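PDB 5Y0E: TssK from Serratia sp. FS14, which probably serves as a trimeric baseplate component of the bacterial type VI secretion system, connecting the baseplate to the membrane complex. Local coordinates for residues 95-106 / 161-172; 81-89 / 148-156. All coordinates share one frame; numbering follows the deposited sequence.

Overall arrangement
From the N terminus, the chain first lays down 81-89, whose short strand 87-88 pairs with 59-60, and then continues through a short loop into strand 96-103. It leaves through strands 112-113 and 124-131 and returns along 142-155; contact 2 closes this loop where 148-156 packs against 81-89. Strand 163-174 follows after a short turn, and contact 1 closes the second loop by pairing 161-172 with 95-106. The segments alternate along the chain, so the two loops cross. Strand 96-103 thus sits between 142-155 and 163-174 in a mixed sheet, with N97 and A101 bonded to E156 and R152, and contact 2 packs the 81-89 segment against that same sheet.

Contact 1 of 2, residues 95-106 / 161-172; sequences GENVVLALPTYR and AEWTALGVTRVL
V98, L100 and L102 run antiparallel to T169, L166 and T164 on neighbouring inner strands of a mixed beta-sheet; 96-103 has 142-155 on its other side. The ladder is regular near L100: L100 N donates to L166 O at 2.7 Å in a nearly straight bond, and L166 N returns to L100 O. Next to it the register slips at a classic beta bulge, where V168 and T169 both face V98; V168 N makes the firm bond to V98 O and T169 N a weak one. At the bulge V168 points toward strand 96-103, its CG2 3.9 Å from L100 CB. A second irregularity, a G1 bulge, sets G95 and E96 both against V171.

R170 is the side chain to follow. CG leaves anti to the backbone N (chi1 161°), sending the chain along the opposite strand. R170 CB rests 3.4 Å from N97 OD1, CG passes E96 O, and CD passes N97 OD1 more loosely. The chain then bends at chi3, and NE gives N97 OD1 a weak bond; amide and guanidinium planes stand 76° apart. At the tip, NH1 and NH2 lie near G95 O, which sits over one guanidinium face at a poor angle for a hydrogen bond. N97 ND2 turns to E156 OE1, so the amide is shared, by two weak bonds, between R170 and the turn that follows strand 142-155.

At the far end W163 lies alongside P103. P103 CG sits over the face of the W163 six-membered ring, 3.9 Å from its centroid, a CH-pi contact, while A101 CB comes within 3.7 Å of W163 CE3. M154 and R152 also touch this indole. Beyond it the ladder finishes with T104 N donating to E162 O at 2.9 Å, from 49° out of the carbonyl plane.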
loop_
_atom_site.group_PDB
_atom_site.type_symbol
_atom_site.label_atom_id
_atom_site.label_comp_id
_atom_site.label_asym_id
_atom_site.label_seq_id
_atom_site.Cartn_x
_atom_site.Cartn_y
_atom_site.Cartn_z
ATOM N N GLY A 95 9.377 35.275 1.376
ATOM C CA GLY A 95 9.589 34.058 2.103
ATOM C C GLY A 95 8.584 33.933 3.213
ATOM O O GLY A 95 8.920 33.566 4.310
ATOM N N GLU A 96 7.339 34.258 2.936
ATOM C CA GLU A 96 6.304 34.129 3.946
ATOM C C GLU A 96 5.251 33.121 3.496
ATOM O O GLU A 96 4.976 32.973 2.305
ATOM C CB GLU A 96 5.665 35.480 4.234
ATOM C CG GLU A 96 4.588 35.433 5.292
ATOM C CD GLU A 96 5.047 35.990 6.608
ATOM O OE1 GLU A 96 5.874 36.921 6.598
ATOM O OE2 GLU A 96 4.579 35.497 7.651
ATOM N N ASN A 97 4.671 32.417 4.456
ATOM C CA ASN A 97 3.666 31.409 4.159
ATOM C C ASN A 97 2.271 32.011 4.164
ATOM O O ASN A 97 1.919 32.768 5.067
ATOM C CB ASN A 97 3.742 30.268 5.162
ATOM C CG ASN A 97 4.809 29.288 4.816
ATOM O OD1 ASN A 97 5.129 29.115 3.653
ATOM N ND2 ASN A 97 5.359 28.629 5.814
ATOM N N VAL A 98 1.486 31.660 3.153
ATOM C CA VAL A 98 0.092 32.055 3.027
ATOM C C VAL A 98 -0.793 30.854 3.328
ATOM O O VAL A 98 -0.553 29.753 2.829
ATOM C CB VAL A 98 -0.189 32.593 1.615
ATOM C CG1 VAL A 98 -1.570 33.184 1.545
ATOM C CG2 VAL A 98 0.836 33.613 1.245
ATOM N N VAL A 99 -1.843 31.076 4.107
ATOM C CA VAL A 99 -2.728 30.013 4.556
ATOM C C VAL A 99 -4.175 30.306 4.182
ATOM O O VAL A 99 -4.555 31.433 3.878
ATOM C CB VAL A 99 -2.638 29.803 6.071
ATOM C CG1 VAL A 99 -1.231 29.489 6.467
ATOM C CG2 VAL A 99 -3.144 31.038 6.781
ATOM N N LEU A 100 -4.984 29.254 4.213
ATOM C CA LEU A 100 -6.438 29.359 4.200
ATOM C C LEU A 100 -6.914 29.118 5.617
ATOM O O LEU A 100 -6.569 28.105 6.214
ATOM C CB LEU A 100 -7.048 28.341 3.246
ATOM C CG LEU A 100 -8.565 28.349 3.101
ATOM C CD1 LEU A 100 -9.029 29.740 2.777
ATOM C CD2 LEU A 100 -9.007 27.381 2.032
ATOM N N ALA A 101 -7.620 30.070 6.187
ATOM C CA ALA A 101 -8.009 29.949 7.563
ATOM C C ALA A 101 -9.467 30.143 7.879
ATOM O O ALA A 101 -10.207 30.673 7.116
ATOM C CB ALA A 101 -7.183 30.892 8.394
ATOM N N LEU A 102 -9.849 29.699 9.055
ATOM C CA LEU A 102 -11.206 29.793 9.512
ATOM C C LEU A 102 -11.154 29.918 10.986
ATOM O O LEU A 102 -10.351 29.296 11.616
ATOM C CB LEU A 102 -11.966 28.535 9.157
ATOM C CG LEU A 102 -13.413 28.545 9.597
ATOM C CD1 LEU A 102 -14.201 29.421 8.659
ATOM C CD2 LEU A 102 -13.983 27.145 9.654
ATOM N N PRO A 103 -12.019 30.734 11.551
ATOM C CA PRO A 103 -12.042 30.918 12.986
ATOM C C PRO A 103 -12.582 29.702 13.663
ATOM O O PRO A 103 -13.392 29.017 13.114
ATOM C CB PRO A 103 -13.023 32.049 13.163
ATOM C CG PRO A 103 -13.018 32.745 11.880
ATOM C CD PRO A 103 -12.885 31.684 10.870
ATOM N N THR A 104 -12.106 29.437 14.855
ATOM C CA THR A 104 -12.576 28.297 15.611
ATOM C C THR A 104 -13.915 28.623 16.262
ATOM O O THR A 104 -14.178 29.766 16.639
ATOM C CB THR A 104 -11.560 27.922 16.676
ATOM O OG1 THR A 104 -11.527 28.951 17.654
ATOM C CG2 THR A 104 -10.178 27.800 16.069
ATOM N N TYR A 105 -14.768 27.607 16.385
ATOM C CA TYR A 105 -16.031 27.789 17.082
ATOM C C TYR A 105 -15.787 27.998 18.565
ATOM O O TYR A 105 -15.126 27.184 19.211
ATOM C CB TYR A 105 -16.954 26.588 16.888
ATOM C CG TYR A 105 -18.276 26.783 17.590
ATOM C CD1 TYR A 105 -18.427 26.473 18.933
ATOM C CD2 TYR A 105 -19.362 27.319 16.926
ATOM C CE1 TYR A 105 -19.609 26.683 19.580
ATOM C CE2 TYR A 105 -20.546 27.529 17.569
ATOM C CZ TYR A 105 -20.662 27.208 18.894
ATOM O OH TYR A 105 -21.850 27.406 19.550
ATOM N N ARG A 106 -16.349 29.063 19.117
ATOM C CA ARG A 106 -16.327 29.263 20.560
ATOM C C ARG A 106 -17.695 29.731 21.017
ATOM O O ARG A 106 -18.284 30.633 20.414
ATOM C CB ARG A 106 -15.266 30.271 20.998
ATOM C CG ARG A 106 -15.032 30.269 22.507
ATOM C CD ARG A 106 -13.973 29.252 22.874
ATOM N NE ARG A 106 -12.762 29.522 22.116
ATOM C CZ ARG A 106 -11.728 30.217 22.582
ATOM N NH1 ARG A 106 -11.743 30.698 23.819
ATOM N NH2 ARG A 106 -10.666 30.425 21.814
ATOM N N ALA A 161 -4.450 31.142 18.058
ATOM C CA ALA A 161 -5.272 30.007 18.462
ATOM C C ALA A 161 -6.750 30.180 18.166
ATOM O O ALA A 161 -7.510 29.239 18.382
ATOM C CB ALA A 161 -5.107 29.742 19.954
ATOM N N GLU A 162 -7.190 31.341 17.718
ATOM C CA GLU A 162 -8.587 31.492 17.359
ATOM C C GLU A 162 -8.848 31.095 15.925
ATOM O O GLU A 162 -9.948 31.325 15.421
ATOM C CB GLU A 162 -9.053 32.928 17.597
ATOM C CG GLU A 162 -8.734 33.485 18.986
ATOM C CD GLU A 162 -9.054 32.514 20.119
ATOM O OE1 GLU A 162 -8.254 32.435 21.073
ATOM O OE2 GLU A 162 -10.098 31.829 20.074
ATOM N N TRP A 163 -7.872 30.501 15.258
ATOM C CA TRP A 163 -8.040 30.069 13.886
ATOM C C TRP A 163 -7.435 28.691 13.733
ATOM O O TRP A 163 -6.506 28.331 14.454
ATOM C CB TRP A 163 -7.365 31.014 12.893
ATOM C CG TRP A 163 -7.806 32.424 12.958
ATOM C CD1 TRP A 163 -7.494 33.343 13.918
ATOM C CD2 TRP A 163 -8.632 33.101 12.009
ATOM N NE1 TRP A 163 -8.087 34.543 13.628
ATOM C CE2 TRP A 163 -8.790 34.420 12.460
ATOM C CE3 TRP A 163 -9.253 32.718 10.830
ATOM C CZ2 TRP A 163 -9.539 35.346 11.771
ATOM C CZ3 TRP A 163 -9.994 33.635 10.155
ATOM C CH2 TRP A 163 -10.132 34.934 10.621
ATOM N N THR A 164 -7.988 27.915 12.812
ATOM C CA THR A 164 -7.250 26.825 12.207
ATOM C C THR A 164 -7.012 27.194 10.762
ATOM O O THR A 164 -7.684 28.056 10.205
ATOM C CB THR A 164 -7.971 25.476 12.288
ATOM O OG1 THR A 164 -9.169 25.514 11.513
ATOM C CG2 THR A 164 -8.281 25.105 13.707
ATOM N N ALA A 165 -6.032 26.544 10.157
ATOM C CA ALA A 165 -5.650 26.954 8.820
ATOM C C ALA A 165 -4.978 25.811 8.092
ATOM O O ALA A 165 -4.373 24.933 8.705
ATOM C CB ALA A 165 -4.714 28.160 8.862
ATOM N N LEU A 166 -5.064 25.860 6.774
ATOM C CA LEU A 166 -4.345 24.957 5.901
ATOM C C LEU A 166 -3.382 25.772 5.055
ATOM O O LEU A 166 -3.745 26.827 4.542
ATOM C CB LEU A 166 -5.303 24.178 4.990
ATOM C CG LEU A 166 -6.454 23.368 5.572
ATOM C CD1 LEU A 166 -7.346 22.885 4.468
ATOM C CD2 LEU A 166 -5.938 22.214 6.352
ATOM N N GLY A 167 -2.162 25.278 4.883
ATOM C CA GLY A 167 -1.187 26.015 4.106
ATOM C C GLY A 167 -1.479 25.934 2.622
ATOM O O GLY A 167 -1.813 24.882 2.096
ATOM N N VAL A 168 -1.322 27.059 1.932
ATOM C CA VAL A 168 -1.638 27.155 0.517
ATOM C C VAL A 168 -0.385 27.289 -0.340
ATOM O O VAL A 168 -0.284 26.658 -1.394
ATOM C CB VAL A 168 -2.607 28.330 0.254
ATOM C CG1 VAL A 168 -2.840 28.518 -1.234
ATOM C CG2 VAL A 168 -3.910 28.128 1.000
ATOM N N THR A 169 0.569 28.117 0.080
ATOM C CA THR A 169 1.697 28.459 -0.768
ATOM C C THR A 169 2.667 29.333 0.007
ATOM O O THR A 169 2.394 29.771 1.125
ATOM C CB THR A 169 1.237 29.170 -2.033
ATOM O OG1 THR A 169 2.291 29.155 -2.986
ATOM C CG2 THR A 169 0.845 30.582 -1.733
ATOM N N ARG A 170 3.813 29.581 -0.610
ATOM C CA ARG A 170 4.816 30.472 -0.043
ATOM C C ARG A 170 5.231 31.499 -1.081
ATOM O O ARG A 170 5.538 31.153 -2.227
ATOM C CB ARG A 170 6.035 29.703 0.450
ATOM C CG ARG A 170 7.272 30.558 0.631
ATOM C CD ARG A 170 8.431 29.751 1.212
ATOM N NE ARG A 170 8.367 29.710 2.657
ATOM C CZ ARG A 170 9.261 30.274 3.455
ATOM N NH1 ARG A 170 10.309 30.901 2.939
ATOM N NH2 ARG A 170 9.114 30.197 4.770
ATOM N N VAL A 171 5.221 32.762 -0.684
ATOM C CA VAL A 171 5.721 33.834 -1.534
ATOM C C VAL A 171 7.222 33.945 -1.331
ATOM O O VAL A 171 7.693 34.123 -0.208
ATOM C CB VAL A 171 5.032 35.169 -1.231
ATOM C CG1 VAL A 171 5.505 36.199 -2.226
ATOM C CG2 VAL A 171 3.529 35.038 -1.308
ATOM N N LEU A 172 7.974 33.821 -2.412
ATOM C CA LEU A 172 9.418 33.967 -2.332
ATOM C C LEU A 172 9.864 35.386 -2.632
ATOM O O LEU A 172 10.738 35.921 -1.945
ATOM C CB LEU A 172 10.102 33.018 -3.308
ATOM C CG LEU A 172 10.042 31.540 -2.968
ATOM C CD1 LEU A 172 10.696 30.748 -4.073
ATOM C CD2 LEU A 172 10.692 31.277 -1.626
#

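Contact 2 of 2, residues 81-89 / 148-156; sequences QQAPAPLAI and RLRLRLMLE
L87 drops onto L153 and M154 at the snug end of this contact, where the segment 81-89 packs against an interrupted sheet strand. The L87 and L153 CB atoms are 4.0 Å apart. With CG anti to the backbone N (chi1 -180°), L87 spreads its two methyls over the opposing main chain: CD1 meets L153 O, and L87 CD2 rests 3.7 Å from M154 CA. That CD2 also touches L155 CD2, which I89 CD1 reaches obliquely at 3.9 Å. V98 of the neighbouring sheet strand packs on L87 too, so this leucine lies over two adjacent strands.

P84 makes the second tight patch. Its ring runs side by side with L151, P84 CG 3.9 Å from L151 CB, while CB sits over L151 O; F77 of strand 74-78 packs on the same proline. L153 CD1 reaches back toward P84 CB and A85 O. The strand 142-155 is broken just before this patch by an inverse gamma turn centred on R150, whose side chain is turned away to a salt bridge with E116.

The other end is looser and more exposed. R148 extends its chain from CG to NE, carrying the guanidinium to the backbone of Q81 and Q82; Q82 CA lies over one face, and R148 NH1 stands 3.4 Å from Q81 O. The side chains of Q81 and Q82 lead away from the contact, and Q82 OE1 is bound by S78 N.

Between the L87 and P84 patches a water accepts from L153 N at 3.0 Å and donates to A85 O, bridging the two backbones. The chemistry is mainly apolar, methyls and a proline ring laid against backbone, which implies that 81-89 is held against 148-156 by packing and a water bridge, its strand pairing being spent on 59-60.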
loop_
_atom_site.group_PDB
_atom_site.type_symbol
_atom_site.label_atom_id
_atom_site.label_comp_id
_atom_site.label_asym_id
_atom_site.label_seq_id
_atom_site.Cartn_x
_atom_site.Cartn_y
_atom_site.Cartn_z
ATOM N N GLN A 81 -17.056 34.721 -6.772
ATOM C CA GLN A 81 -18.187 35.077 -5.924
ATOM C C GLN A 81 -18.112 34.389 -4.572
ATOM O O GLN A 81 -18.505 34.966 -3.558
ATOM C CB GLN A 81 -19.501 34.710 -6.608
ATOM C CG GLN A 81 -19.557 35.011 -8.103
ATOM C CD GLN A 81 -18.864 33.955 -8.958
ATOM O OE1 GLN A 81 -17.844 33.406 -8.568
ATOM N NE2 GLN A 81 -19.427 33.667 -10.124
ATOM N N GLN A 82 -17.600 33.160 -4.533
ATOM C CA GLN A 82 -17.533 32.407 -3.288
ATOM C C GLN A 82 -16.142 32.303 -2.700
ATOM O O GLN A 82 -16.021 32.087 -1.492
ATOM C CB GLN A 82 -18.066 30.986 -3.489
ATOM C CG GLN A 82 -19.054 30.861 -4.599
ATOM C CD GLN A 82 -19.374 29.413 -4.922
ATOM O OE1 GLN A 82 -18.626 28.518 -4.577
ATOM N NE2 GLN A 82 -20.490 29.182 -5.587
ATOM N N ALA A 83 -15.115 32.499 -3.480
ATOM C CA ALA A 83 -13.814 32.414 -2.899
ATOM C C ALA A 83 -13.569 33.475 -1.862
ATOM O O ALA A 83 -14.108 34.562 -1.859
ATOM C CB ALA A 83 -12.775 32.507 -3.977
ATOM N N PRO A 84 -12.609 33.230 -1.014
ATOM C CA PRO A 84 -12.243 34.230 -0.036
ATOM C C PRO A 84 -11.615 35.439 -0.704
ATOM O O PRO A 84 -11.027 35.357 -1.769
ATOM C CB PRO A 84 -11.171 33.529 0.769
ATOM C CG PRO A 84 -11.420 32.110 0.557
ATOM C CD PRO A 84 -11.845 32.006 -0.849
ATOM N N ALA A 85 -11.716 36.567 -0.026
ATOM C CA ALA A 85 -11.141 37.806 -0.489
ATOM C C ALA A 85 -9.689 37.608 -0.767
ATOM O O ALA A 85 -8.973 37.109 0.051
ATOM C CB ALA A 85 -11.291 38.861 0.570
ATOM N N PRO A 86 -9.240 38.001 -1.943
ATOM C CA PRO A 86 -7.839 37.840 -2.273
ATOM C C PRO A 86 -6.919 38.586 -1.342
ATOM O O PRO A 86 -7.220 39.625 -0.798
ATOM C CB PRO A 86 -7.764 38.370 -3.685
ATOM C CG PRO A 86 -9.087 38.039 -4.232
ATOM C CD PRO A 86 -10.025 38.345 -3.121
ATOM N N LEU A 87 -5.747 38.024 -1.172
ATOM C CA LEU A 87 -4.803 38.588 -0.271
ATOM C C LEU A 87 -3.708 39.329 -0.954
ATOM O O LEU A 87 -2.943 38.769 -1.700
ATOM C CB LEU A 87 -4.212 37.492 0.571
ATOM C CG LEU A 87 -3.192 37.885 1.598
ATOM C CD1 LEU A 87 -3.870 38.562 2.748
ATOM C CD2 LEU A 87 -2.514 36.634 2.081
ATOM N N ALA A 88 -3.668 40.623 -0.708
ATOM C CA ALA A 88 -2.604 41.461 -1.227
ATOM C C ALA A 88 -1.353 41.259 -0.399
ATOM O O ALA A 88 -1.405 41.201 0.830
ATOM C CB ALA A 88 -3.015 42.928 -1.195
ATOM N N ILE A 89 -0.253 41.099 -1.096
ATOM C CA ILE A 89 1.016 40.893 -0.459
ATOM C C ILE A 89 1.741 42.209 -0.490
ATOM O O ILE A 89 1.851 42.843 -1.509
ATOM C CB ILE A 89 1.818 39.814 -1.176
ATOM C CG1 ILE A 89 1.141 38.473 -1.015
ATOM C CG2 ILE A 89 3.184 39.692 -0.566
ATOM C CD1 ILE A 89 1.005 38.057 0.424
ATOM N N ARG A 148 -22.665 31.281 5.215
ATOM C CA ARG A 148 -21.554 31.109 4.334
ATOM C C ARG A 148 -20.305 31.168 5.148
ATOM O O ARG A 148 -20.135 32.052 5.951
ATOM C CB ARG A 148 -21.596 32.216 3.319
ATOM C CG ARG A 148 -20.359 32.395 2.499
ATOM C CD ARG A 148 -20.331 33.819 2.021
ATOM N NE ARG A 148 -19.085 34.179 1.384
ATOM C CZ ARG A 148 -19.018 34.964 0.328
ATOM N NH1 ARG A 148 -17.852 35.264 -0.203
ATOM N NH2 ARG A 148 -20.119 35.454 -0.184
ATOM N N LEU A 149 -19.440 30.191 4.933
ATOM C CA LEU A 149 -18.194 30.053 5.665
ATOM C C LEU A 149 -17.243 31.187 5.458
ATOM O O LEU A 149 -16.863 31.480 4.357
ATOM C CB LEU A 149 -17.485 28.786 5.251
ATOM C CG LEU A 149 -17.754 27.524 6.031
ATOM C CD1 LEU A 149 -16.896 26.440 5.455
ATOM C CD2 LEU A 149 -17.450 27.710 7.484
ATOM N N ARG A 150 -16.796 31.773 6.548
ATOM C CA ARG A 150 -15.885 32.883 6.492
ATOM C C ARG A 150 -14.433 32.477 6.395
ATOM O O ARG A 150 -13.654 32.689 7.287
ATOM C CB ARG A 150 -16.125 33.788 7.673
ATOM C CG ARG A 150 -17.580 34.174 7.772
ATOM C CD ARG A 150 -17.788 35.553 8.311
ATOM N NE ARG A 150 -16.900 35.810 9.408
ATOM C CZ ARG A 150 -16.078 36.834 9.463
ATOM N NH1 ARG A 150 -16.039 37.685 8.491
ATOM N NH2 ARG A 150 -15.301 37.003 10.483
ATOM N N LEU A 151 -14.095 31.905 5.259
ATOM C CA LEU A 151 -12.775 31.468 4.971
ATOM C C LEU A 151 -11.978 32.683 4.626
ATOM O O LEU A 151 -12.484 33.645 4.116
ATOM C CB LEU A 151 -12.792 30.514 3.804
ATOM C CG LEU A 151 -13.448 29.186 4.055
ATOM C CD1 LEU A 151 -13.379 28.375 2.796
ATOM C CD2 LEU A 151 -12.731 28.485 5.167
ATOM N N ARG A 152 -10.705 32.628 4.897
ATOM C CA ARG A 152 -9.899 33.761 4.641
ATOM C C ARG A 152 -8.457 33.453 4.341
ATOM O O ARG A 152 -7.854 32.637 4.991
ATOM C CB ARG A 152 -9.953 34.626 5.878
ATOM C CG ARG A 152 -9.013 35.793 5.834
ATOM C CD ARG A 152 -8.765 36.393 7.183
ATOM N NE ARG A 152 -9.939 37.087 7.625
ATOM C CZ ARG A 152 -9.921 38.015 8.555
ATOM N NH1 ARG A 152 -8.768 38.335 9.106
ATOM N NH2 ARG A 152 -11.039 38.603 8.936
ATOM N N LEU A 153 -7.896 34.093 3.325
ATOM C CA LEU A 153 -6.494 33.932 3.007
ATOM C C LEU A 153 -5.705 34.903 3.841
ATOM O O LEU A 153 -6.089 36.032 3.939
ATOM C CB LEU A 153 -6.267 34.218 1.551
ATOM C CG LEU A 153 -6.990 33.212 0.711
ATOM C CD1 LEU A 153 -7.346 33.805 -0.615
ATOM C CD2 LEU A 153 -6.168 31.969 0.551
ATOM N N MET A 154 -4.639 34.453 4.470
ATOM C CA MET A 154 -3.816 35.296 5.311
ATOM C C MET A 154 -2.376 34.818 5.459
ATOM O O MET A 154 -2.011 33.810 4.923
ATOM C CB MET A 154 -4.453 35.467 6.677
ATOM C CG MET A 154 -4.961 34.219 7.328
ATOM S SD MET A 154 -5.265 34.447 9.067
ATOM C CE MET A 154 -6.939 34.955 8.986
ATOM N N LEU A 155 -1.552 35.568 6.167
ATOM C CA LEU A 155 -0.167 35.189 6.377
ATOM C C LEU A 155 -0.056 34.257 7.569
ATOM O O LEU A 155 -0.761 34.418 8.562
ATOM C CB LEU A 155 0.705 36.420 6.612
ATOM C CG LEU A 155 0.631 37.528 5.569
ATOM C CD1 LEU A 155 1.628 38.601 5.892
ATOM C CD2 LEU A 155 0.873 36.962 4.191
ATOM N N GLU A 156 0.852 33.292 7.474
ATOM C CA GLU A 156 1.058 32.397 8.599
ATOM C C GLU A 156 1.406 33.172 9.857
ATOM O O GLU A 156 1.023 32.772 10.959
ATOM C CB GLU A 156 2.148 31.382 8.270
ATOM C CG GLU A 156 2.412 30.356 9.357
ATOM C CD GLU A 156 3.577 29.454 9.018
ATOM O OE1 GLU A 156 4.715 29.948 8.927
ATOM O OE2 GLU A 156 3.362 28.246 8.830
HETATM O O HOH W 1 -9.654 36.333 2.356
#